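Local coordinates for protein beta-L-arabinobiosidase (Bacteroides thetaiotaomicron, PDB 5MQR) that probably hydrolyses glycosidic bonds in plant pectin, as a gut-bacterial glycosidase with a beta-propeller in its N-terminal region, at residues V157-R162 with C232-D237; I185-R190 with M243-E248; V189-K194 with R226-A231. All blocks are in the same frame, centred on the assembly; numbering follows the deposited sequence.

Contact 1 of 3, residues V157-R162 with C232-D237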
loop_
_atom_site.group_PDB
_atom_site.type_symbol
_atom_site.label_atom_id
_atom_site.label_comp_id
_atom_site.label_asym_id
_atom_site.label_seq_id
_atom_site.Cartn_x
_atom_site.Cartn_y
_atom_site.Cartn_z
ATOM N N VAL A 157 -31.590 12.318 6.830
ATOM C CA VAL A 157 -31.633 11.916 8.235
ATOM C C VAL A 157 -31.640 13.186 9.082
ATOM O O VAL A 157 -30.693 13.981 9.044
ATOM C CB VAL A 157 -30.422 11.030 8.634
ATOM C CG1 VAL A 157 -30.464 10.701 10.139
ATOM C CG2 VAL A 157 -30.407 9.765 7.802
ATOM N N SER A 158 -32.702 13.361 9.858
ATOM C CA SER A 158 -32.900 14.578 10.632
ATOM C C SER A 158 -32.003 14.640 11.870
ATOM O O SER A 158 -31.304 13.675 12.223
ATOM C CB SER A 158 -34.360 14.711 11.033
ATOM O OG SER A 158 -34.650 13.899 12.151
ATOM N N LYS A 159 -32.017 15.798 12.511
ATOM C CA LYS A 159 -31.234 16.019 13.718
ATOM C C LYS A 159 -31.683 15.130 14.865
ATOM O O LYS A 159 -30.855 14.655 15.607
ATOM C CB LYS A 159 -31.287 17.482 14.128
ATOM C CG LYS A 159 -30.480 18.330 13.173
ATOM C CD LYS A 159 -30.551 19.788 13.566
ATOM C CE LYS A 159 -29.869 20.675 12.527
ATOM N NZ LYS A 159 -30.291 22.083 12.812
ATOM N N SER A 160 -32.973 14.856 14.958
ATOM C CA SER A 160 -33.513 13.898 15.928
ATOM C C SER A 160 -33.404 12.400 15.501
ATOM O O SER A 160 -34.047 11.544 16.109
ATOM C CB SER A 160 -34.976 14.261 16.212
ATOM O OG SER A 160 -35.761 14.098 15.046
ATOM N N GLY A 161 -32.636 12.094 14.457
ATOM C CA GLY A 161 -32.426 10.730 13.994
ATOM C C GLY A 161 -33.551 10.059 13.214
ATOM O O GLY A 161 -33.526 8.841 13.074
ATOM N N ARG A 162 -34.522 10.827 12.709
ATOM C CA ARG A 162 -35.565 10.305 11.807
ATOM C C ARG A 162 -35.122 10.230 10.336
ATOM O O ARG A 162 -34.278 11.024 9.867
ATOM C CB ARG A 162 -36.841 11.128 11.938
ATOM C CG ARG A 162 -37.487 11.002 13.319
ATOM C CD ARG A 162 -38.609 12.007 13.469
ATOM N NE ARG A 162 -39.445 11.764 14.648
ATOM C CZ ARG A 162 -40.756 11.503 14.641
ATOM N NH1 ARG A 162 -41.469 11.419 13.522
ATOM N NH2 ARG A 162 -41.384 11.333 15.797
ATOM N N CYS A 232 -38.858 17.912 8.253
ATOM C CA CYS A 232 -39.102 18.452 6.931
ATOM C C CYS A 232 -38.597 19.889 6.843
ATOM O O CYS A 232 -37.944 20.255 5.870
ATOM C CB CYS A 232 -40.579 18.396 6.572
ATOM S SG CYS A 232 -41.226 16.714 6.388
ATOM N N GLN A 233 -38.862 20.686 7.871
ATOM C CA GLN A 233 -38.408 22.072 7.894
ATOM C C GLN A 233 -36.880 22.195 7.788
ATOM O O GLN A 233 -36.382 23.164 7.205
ATOM C CB GLN A 233 -38.922 22.791 9.157
ATOM C CG GLN A 233 -38.748 24.310 9.133
ATOM C CD GLN A 233 -39.440 24.943 7.931
ATOM O OE1 GLN A 233 -40.632 24.770 7.747
ATOM N NE2 GLN A 233 -38.689 25.650 7.103
ATOM N N GLU A 234 -36.155 21.222 8.355
ATOM C CA GLU A 234 -34.695 21.149 8.252
ATOM C C GLU A 234 -34.217 20.945 6.819
ATOM O O GLU A 234 -33.129 21.402 6.469
ATOM C CB GLU A 234 -34.117 19.981 9.075
ATOM C CG GLU A 234 -34.115 20.182 10.585
ATOM C CD GLU A 234 -33.794 18.909 11.354
ATOM O OE1 GLU A 234 -33.158 17.980 10.809
ATOM O OE2 GLU A 234 -34.193 18.840 12.532
ATOM N N ILE A 235 -34.983 20.202 6.021
ATOM C CA ILE A 235 -34.645 20.002 4.626
ATOM C C ILE A 235 -34.708 21.346 3.924
ATOM O O ILE A 235 -33.750 21.725 3.252
ATOM C CB ILE A 235 -35.590 19.020 3.939
ATOM C CG1 ILE A 235 -35.358 17.606 4.494
ATOM C CG2 ILE A 235 -35.385 19.051 2.428
ATOM C CD1 ILE A 235 -36.502 16.656 4.215
ATOM N N LEU A 236 -35.818 22.054 4.106
ATOM C CA LEU A 236 -36.028 23.371 3.495
ATOM C C LEU A 236 -35.002 24.407 3.950
ATOM O O LEU A 236 -34.642 25.272 3.186
ATOM C CB LEU A 236 -37.435 23.904 3.793
ATOM C CG LEU A 236 -38.617 23.174 3.143
ATOM C CD1 LEU A 236 -39.955 23.688 3.690
ATOM C CD2 LEU A 236 -38.562 23.322 1.628
ATOM N N ASP A 237 -34.521 24.298 5.183
ATOM C CA ASP A 237 -33.512 25.226 5.707
ATOM C C ASP A 237 -32.090 24.798 5.405
ATOM O O ASP A 237 -31.157 25.443 5.856
ATOM C CB ASP A 237 -33.690 25.419 7.226
ATOM C CG ASP A 237 -35.049 26.055 7.608
ATOM O OD1 ASP A 237 -35.748 26.663 6.753
ATOM O OD2 ASP A 237 -35.424 25.927 8.797
HETATM O O HOH W 1 -34.901 16.477 13.729
#
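The carboxylate of E234 reaches from helix 226-236 to the backbone of K159, in the hairpin turn that joins strands 148-157 and 163-170 of a four-stranded antiparallel sheet, consistent with a beta-propeller blade. E234 OE1 accepts from K159 N at 3.0 Å, through its syn lone pair and with an N-H...O angle of 156°. With CG anti to the carbonyl carbon (chi1 -74°) and the chain extended beyond it, the glutamate spans the gap between helix and turn. K159 lays its methylenes against the same group, CG being 3.6 Å from E234 OE1. The carboxylate has two more partners: the hydroxyl of Y156 at E234 OE1, and a water that accepts from S160 N and donates to E234 OE2. With an alanine in place of E234, the amide of K159 and the hydroxyl of Y156 would probably lose their shared acceptor, and the water its link to the helix. The turn, S158 to G161, is type I with a G1 bulge at G161, where positive phi suits glycine. G161 N to S158 O closes the turn, and S158 N to R162 O (2.8 Å) and R162 N to S158 OG (3.1 Å) bind its ends.

Contact 2 of 3, residues I185-R190 with M243-E248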
loop_
_atom_site.group_PDB
_atom_site.type_symbol
_atom_site.label_atom_id
_atom_site.label_comp_id
_atom_site.label_asym_id
_atom_site.label_seq_id
_atom_site.Cartn_x
_atom_site.Cartn_y
_atom_site.Cartn_z
ATOM N N ILE A 185 -45.516 19.259 -10.665
ATOM C CA ILE A 185 -46.559 19.295 -9.647
ATOM C C ILE A 185 -45.942 19.677 -8.315
ATOM O O ILE A 185 -46.323 20.677 -7.715
ATOM C CB ILE A 185 -47.261 17.940 -9.543
ATOM C CG1 ILE A 185 -48.008 17.654 -10.841
ATOM C CG2 ILE A 185 -48.244 17.925 -8.378
ATOM C CD1 ILE A 185 -48.361 16.199 -11.027
ATOM N N GLY A 186 -44.997 18.871 -7.852
ATOM C CA GLY A 186 -44.338 19.160 -6.588
ATOM C C GLY A 186 -43.567 18.006 -5.985
ATOM O O GLY A 186 -43.531 16.901 -6.531
ATOM N N ARG A 187 -42.987 18.276 -4.824
ATOM C CA ARG A 187 -42.148 17.329 -4.158
ATOM C C ARG A 187 -42.828 16.789 -2.912
ATOM O O ARG A 187 -43.451 17.532 -2.167
ATOM C CB ARG A 187 -40.836 17.987 -3.795
ATOM C CG ARG A 187 -39.733 16.961 -3.620
ATOM C CD ARG A 187 -38.426 17.632 -3.383
ATOM N NE ARG A 187 -38.017 18.399 -4.554
ATOM C CZ ARG A 187 -37.225 17.965 -5.537
ATOM N NH1 ARG A 187 -36.705 16.725 -5.545
ATOM N NH2 ARG A 187 -36.931 18.806 -6.531
ATOM N N VAL A 188 -42.695 15.481 -2.711
ATOM C CA VAL A 188 -43.339 14.785 -1.608
ATOM C C VAL A 188 -42.291 14.152 -0.717
ATOM O O VAL A 188 -41.167 13.906 -1.137
ATOM C CB VAL A 188 -44.333 13.688 -2.063
ATOM C CG1 VAL A 188 -45.494 14.314 -2.810
ATOM C CG2 VAL A 188 -43.658 12.612 -2.916
ATOM N N VAL A 189 -42.708 13.892 0.513
ATOM C CA VAL A 189 -41.886 13.279 1.544
ATOM C C VAL A 189 -42.740 12.298 2.326
ATOM O O VAL A 189 -43.961 12.450 2.410
ATOM C CB VAL A 189 -41.353 14.301 2.578
ATOM C CG1 VAL A 189 -40.266 15.171 1.986
ATOM C CG2 VAL A 189 -42.474 15.160 3.164
ATOM N N ARG A 190 -42.076 11.322 2.930
ATOM C CA ARG A 190 -42.674 10.514 3.990
ATOM C C ARG A 190 -41.601 9.949 4.906
ATOM O O ARG A 190 -40.465 9.756 4.489
ATOM C CB ARG A 190 -43.536 9.394 3.406
ATOM C CG ARG A 190 -42.781 8.191 2.872
ATOM C CD ARG A 190 -43.681 7.331 1.987
ATOM N NE ARG A 190 -44.923 6.973 2.666
ATOM C CZ ARG A 190 -45.867 6.191 2.160
ATOM N NH1 ARG A 190 -45.750 5.651 0.952
ATOM N NH2 ARG A 190 -46.939 5.944 2.880
HETATM N N MSE A 243 -29.992 22.932 -3.334
HETATM C CA MSE A 243 -29.156 22.756 -4.525
HETATM C C MSE A 243 -29.500 21.532 -5.333
HETATM O O MSE A 243 -29.192 21.470 -6.527
HETATM C CB MSE A 243 -27.680 22.634 -4.166
HETATM C CG MSE A 243 -27.093 23.926 -3.602
HETATM SE SE MSE A 243 -27.133 25.412 -4.894
HETATM C CE MSE A 243 -25.575 24.770 -5.920
ATOM N N GLN A 244 -30.126 20.543 -4.696
ATOM C CA GLN A 244 -30.501 19.293 -5.357
ATOM C C GLN A 244 -31.952 19.261 -5.768
ATOM O O GLN A 244 -32.449 18.218 -6.150
ATOM C CB GLN A 244 -30.187 18.105 -4.446
ATOM C CG GLN A 244 -28.726 18.030 -4.039
ATOM C CD GLN A 244 -28.441 16.890 -3.081
ATOM O OE1 GLN A 244 -28.505 15.715 -3.458
ATOM N NE2 GLN A 244 -28.145 17.232 -1.822
ATOM N N TRP A 245 -32.631 20.388 -5.650
ATOM C CA TRP A 245 -34.012 20.554 -6.096
ATOM C C TRP A 245 -34.131 21.467 -7.328
ATOM O O TRP A 245 -35.227 21.673 -7.831
ATOM C CB TRP A 245 -34.839 21.188 -4.981
ATOM C CG TRP A 245 -35.251 20.292 -3.831
ATOM C CD1 TRP A 245 -34.747 19.058 -3.491
ATOM C CD2 TRP A 245 -36.221 20.619 -2.834
ATOM N NE1 TRP A 245 -35.378 18.590 -2.355
ATOM C CE2 TRP A 245 -36.274 19.537 -1.927
ATOM C CE3 TRP A 245 -37.049 21.730 -2.617
ATOM C CZ2 TRP A 245 -37.139 19.528 -0.831
ATOM C CZ3 TRP A 245 -37.907 21.725 -1.533
ATOM C CH2 TRP A 245 -37.955 20.629 -0.653
ATOM N N VAL A 246 -33.019 22.013 -7.806
ATOM C CA VAL A 246 -33.049 23.049 -8.851
ATOM C C VAL A 246 -33.610 22.602 -10.204
ATOM O O VAL A 246 -34.220 23.407 -10.909
ATOM C CB VAL A 246 -31.656 23.668 -9.068
ATOM C CG1 VAL A 246 -30.671 22.638 -9.679
ATOM C CG2 VAL A 246 -31.752 24.958 -9.897
ATOM N N GLU A 247 -33.427 21.334 -10.560
ATOM C CA GLU A 247 -33.918 20.860 -11.846
ATOM C C GLU A 247 -35.428 20.741 -11.937
ATOM O O GLU A 247 -35.949 20.898 -13.033
ATOM C CB GLU A 247 -33.286 19.532 -12.240
ATOM C CG GLU A 247 -31.796 19.627 -12.461
ATOM C CD GLU A 247 -31.181 18.280 -12.766
ATOM O OE1 GLU A 247 -31.570 17.713 -13.806
ATOM O OE2 GLU A 247 -30.305 17.795 -12.003
ATOM N N GLU A 248 -36.109 20.435 -10.821
ATOM C CA GLU A 248 -37.571 20.204 -10.808
ATOM C C GLU A 248 -38.351 21.373 -10.232
ATOM O O GLU A 248 -39.495 21.584 -10.596
ATOM C CB GLU A 248 -37.927 18.954 -10.006
ATOM C CG GLU A 248 -37.236 17.680 -10.461
ATOM C CD GLU A 248 -35.849 17.425 -9.870
ATOM O OE1 GLU A 248 -35.374 18.172 -8.987
ATOM O OE2 GLU A 248 -35.214 16.440 -10.313
HETATM O O HOH W 2 -34.339 16.550 -7.144
#
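R187 sits on strand 186-192 just beyond a classic beta bulge, where I185 and G186 both face Y169, and its side chain sets out toward W245 and E248 in the loop after helix 239-242. Glycine fits at G186, where a side chain would run into the carbonyl oxygen of I185. The arginine chain runs straight until chi3 (-65°), where it bends and lays the guanidinium flat on the indole. The planes lie 8° apart, with R187 CZ 3.5 Å from the centroid of the five-membered ring of W245, a cation-pi stack. R187 CD joins in over the same face, 3.2 Å from W245 CE2. At the guanidinium edge, in its plane, R187 NH2 donates almost straight to E248 OE1 (3.0 Å, 169°), meeting it from above the carboxylate plane. A water accepts from R187 NH1 at 2.9 Å and donates to both E248 OE1 and Q244 O. The other oxygen of E248 bonds to H150 ND1, and W245 also packs on I204 and I235. Arginine suits this buried place because its flat cation can stack and bond at its edge together; the charge is probably balanced by the E248 carboxylate, helped by the indole face and the water.

Contact 3 of 3, residues V189-K194 with R226-A231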
loop_
_atom_site.group_PDB
_atom_site.type_symbol
_atom_site.label_atom_id
_atom_site.label_comp_id
_atom_site.label_asym_id
_atom_site.label_seq_id
_atom_site.Cartn_x
_atom_site.Cartn_y
_atom_site.Cartn_z
ATOM N N VAL A 189 -42.708 13.892 0.513
ATOM C CA VAL A 189 -41.886 13.279 1.544
ATOM C C VAL A 189 -42.740 12.298 2.326
ATOM O O VAL A 189 -43.961 12.450 2.410
ATOM C CB VAL A 189 -41.353 14.301 2.578
ATOM C CG1 VAL A 189 -40.266 15.171 1.986
ATOM C CG2 VAL A 189 -42.474 15.160 3.164
ATOM N N ARG A 190 -42.076 11.322 2.930
ATOM C CA ARG A 190 -42.674 10.514 3.990
ATOM C C ARG A 190 -41.601 9.949 4.906
ATOM O O ARG A 190 -40.465 9.756 4.489
ATOM C CB ARG A 190 -43.536 9.394 3.406
ATOM C CG ARG A 190 -42.781 8.191 2.872
ATOM C CD ARG A 190 -43.681 7.331 1.987
ATOM N NE ARG A 190 -44.923 6.973 2.666
ATOM C CZ ARG A 190 -45.867 6.191 2.160
ATOM N NH1 ARG A 190 -45.750 5.651 0.952
ATOM N NH2 ARG A 190 -46.939 5.944 2.880
ATOM N N GLU A 191 -41.971 9.697 6.155
ATOM C CA GLU A 191 -41.039 9.171 7.117
ATOM C C GLU A 191 -40.906 7.673 6.919
ATOM O O GLU A 191 -41.894 6.992 6.656
ATOM C CB GLU A 191 -41.507 9.458 8.536
ATOM C CG GLU A 191 -40.486 8.975 9.570
ATOM C CD GLU A 191 -40.650 9.606 10.932
ATOM O OE1 GLU A 191 -41.601 10.401 11.125
ATOM O OE2 GLU A 191 -39.824 9.303 11.813
ATOM N N ILE A 192 -39.682 7.179 7.026
ATOM C CA ILE A 192 -39.432 5.760 7.186
ATOM C C ILE A 192 -39.158 5.459 8.678
ATOM O O ILE A 192 -38.285 6.059 9.302
ATOM C CB ILE A 192 -38.271 5.294 6.300
ATOM C CG1 ILE A 192 -38.640 5.457 4.814
ATOM C CG2 ILE A 192 -37.918 3.835 6.609
ATOM C CD1 ILE A 192 -37.429 5.554 3.906
ATOM N N LYS A 193 -39.918 4.525 9.237
ATOM C CA LYS A 193 -39.841 4.207 10.675
ATOM C C LYS A 193 -38.945 3.011 10.970
ATOM O O LYS A 193 -38.629 2.229 10.072
ATOM C CB LYS A 193 -41.253 4.052 11.246
ATOM C CG LYS A 193 -41.884 5.410 11.555
ATOM C CD LYS A 193 -43.363 5.487 11.208
ATOM C CE LYS A 193 -44.116 6.332 12.239
ATOM N NZ LYS A 193 -45.582 6.393 11.966
ATOM N N LYS A 194 -38.500 2.905 12.223
ATOM C CA LYS A 194 -37.576 1.816 12.629
ATOM C C LYS A 194 -38.129 0.437 12.285
ATOM O O LYS A 194 -37.384 -0.450 11.835
ATOM C CB LYS A 194 -37.230 1.873 14.128
ATOM C CG LYS A 194 -35.837 2.436 14.400
ATOM C CD LYS A 194 -35.634 2.807 15.872
ATOM C CE LYS A 194 -34.891 4.135 16.057
ATOM N NZ LYS A 194 -35.222 4.712 17.407
ATOM N N ARG A 226 -45.122 16.619 15.459
ATOM C CA ARG A 226 -44.291 17.834 15.525
ATOM C C ARG A 226 -42.879 17.604 15.058
ATOM O O ARG A 226 -42.313 18.461 14.399
ATOM C CB ARG A 226 -44.233 18.407 16.948
ATOM C CG ARG A 226 -45.513 19.107 17.391
ATOM C CD ARG A 226 -45.273 19.885 18.681
ATOM N NE ARG A 226 -46.424 20.697 19.095
ATOM C CZ ARG A 226 -46.390 21.710 19.988
ATOM N NH1 ARG A 226 -45.243 22.090 20.586
ATOM N NH2 ARG A 226 -47.521 22.366 20.294
ATOM N N GLU A 227 -42.312 16.463 15.438
ATOM C CA GLU A 227 -40.929 16.142 15.112
ATOM C C GLU A 227 -40.728 15.804 13.636
ATOM O O GLU A 227 -39.661 16.064 13.094
ATOM C CB GLU A 227 -40.393 15.015 16.011
ATOM C CG GLU A 227 -40.225 15.442 17.470
ATOM C CD GLU A 227 -39.246 16.598 17.658
ATOM O OE1 GLU A 227 -38.113 16.527 17.111
ATOM O OE2 GLU A 227 -39.629 17.570 18.343
ATOM N N PHE A 228 -41.750 15.225 13.001
ATOM C CA PHE A 228 -41.748 15.046 11.550
ATOM C C PHE A 228 -41.757 16.417 10.841
ATOM O O PHE A 228 -40.992 16.627 9.932
ATOM C CB PHE A 228 -42.939 14.192 11.107
ATOM C CG PHE A 228 -43.152 14.185 9.638
ATOM C CD1 PHE A 228 -42.373 13.383 8.827
ATOM C CD2 PHE A 228 -44.117 15.003 9.055
ATOM C CE1 PHE A 228 -42.554 13.382 7.457
ATOM C CE2 PHE A 228 -44.310 15.005 7.688
ATOM C CZ PHE A 228 -43.521 14.189 6.885
ATOM N N VAL A 229 -42.622 17.329 11.280
ATOM C CA VAL A 229 -42.706 18.664 10.705
ATOM C C VAL A 229 -41.353 19.363 10.811
ATOM O O VAL A 229 -40.875 19.920 9.827
ATOM C CB VAL A 229 -43.833 19.515 11.362
ATOM C CG1 VAL A 229 -43.791 20.977 10.887
ATOM C CG2 VAL A 229 -45.197 18.903 11.073
ATOM N N LYS A 230 -40.728 19.291 11.985
ATOM C CA LYS A 230 -39.380 19.853 12.189
ATOM C C LYS A 230 -38.347 19.244 11.255
ATOM O O LYS A 230 -37.467 19.953 10.783
ATOM C CB LYS A 230 -38.890 19.726 13.665
ATOM C CG LYS A 230 -39.399 20.847 14.571
ATOM C CD LYS A 230 -39.305 20.595 16.094
ATOM C CE LYS A 230 -40.528 21.231 16.778
ATOM N NZ LYS A 230 -40.507 21.313 18.277
ATOM N N ALA A 231 -38.442 17.932 11.038
ATOM C CA ALA A 231 -37.528 17.202 10.163
ATOM C C ALA A 231 -37.628 17.693 8.712
ATOM O O ALA A 231 -36.598 17.860 8.041
ATOM C CB ALA A 231 -37.773 15.691 10.239
#
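The F228 ring and the E191 carboxylate are turned nearly parallel, their planes 12° apart, yet they are displaced so that E191 OE1 approaches the ring obliquely, 3.8 Å from F228 CD1. V189 and the backbone of R190 also come in at a slant: V189 CG2 lies 4.0 Å from F228 CZ, and R190 C 4.4 Å from F228 CE1. The ring of Y202 adds a further aromatic neighbour. Such an approach gives van der Waals contact without a polar bond across the two segments; E191 OE1 has its salt bridge with R162 NH1, which probably balances its charge. F228 has CG anti to the backbone N (chi1 169°), which carries the ring to V189 and E191. Residue types follow the alternation of the strand: V189 and E191 turn toward the helix, while R190 points away and donates to the carbonyls of V122 and G199. At the start of the helix, F228 N bonds to D225 OD1. The axes of the short segments 189-192 and 226-231 pass 10.0 Å apart at 123°. A helix thus packs on one face of a four-stranded antiparallel sheet, consistent with a beta-propeller blade.

In the fold
All three contacts lie within the N-terminal beta-propeller region, their centres 40 to 44 Å from the centre of the chain. Contacts 1 and 3 share helix 226-236 and are 8 Å apart between centres; contacts 2 and 3 share strand 186-192 and lie 17 Å apart, with 15 Å between 1 and 2. Along the chain the hairpin turn comes first, then strand 186-192, the helix and finally loop 243-248, so contact 3 is nested inside contact 1 while contacts 1 and 2 cross. C232 touches V189, and L236 meets W245. The helix and the loop after it are thus held against the antiparallel sheet of strands 148-157, 163-170, 186-192 and 202-206, joining parts far apart in sequence.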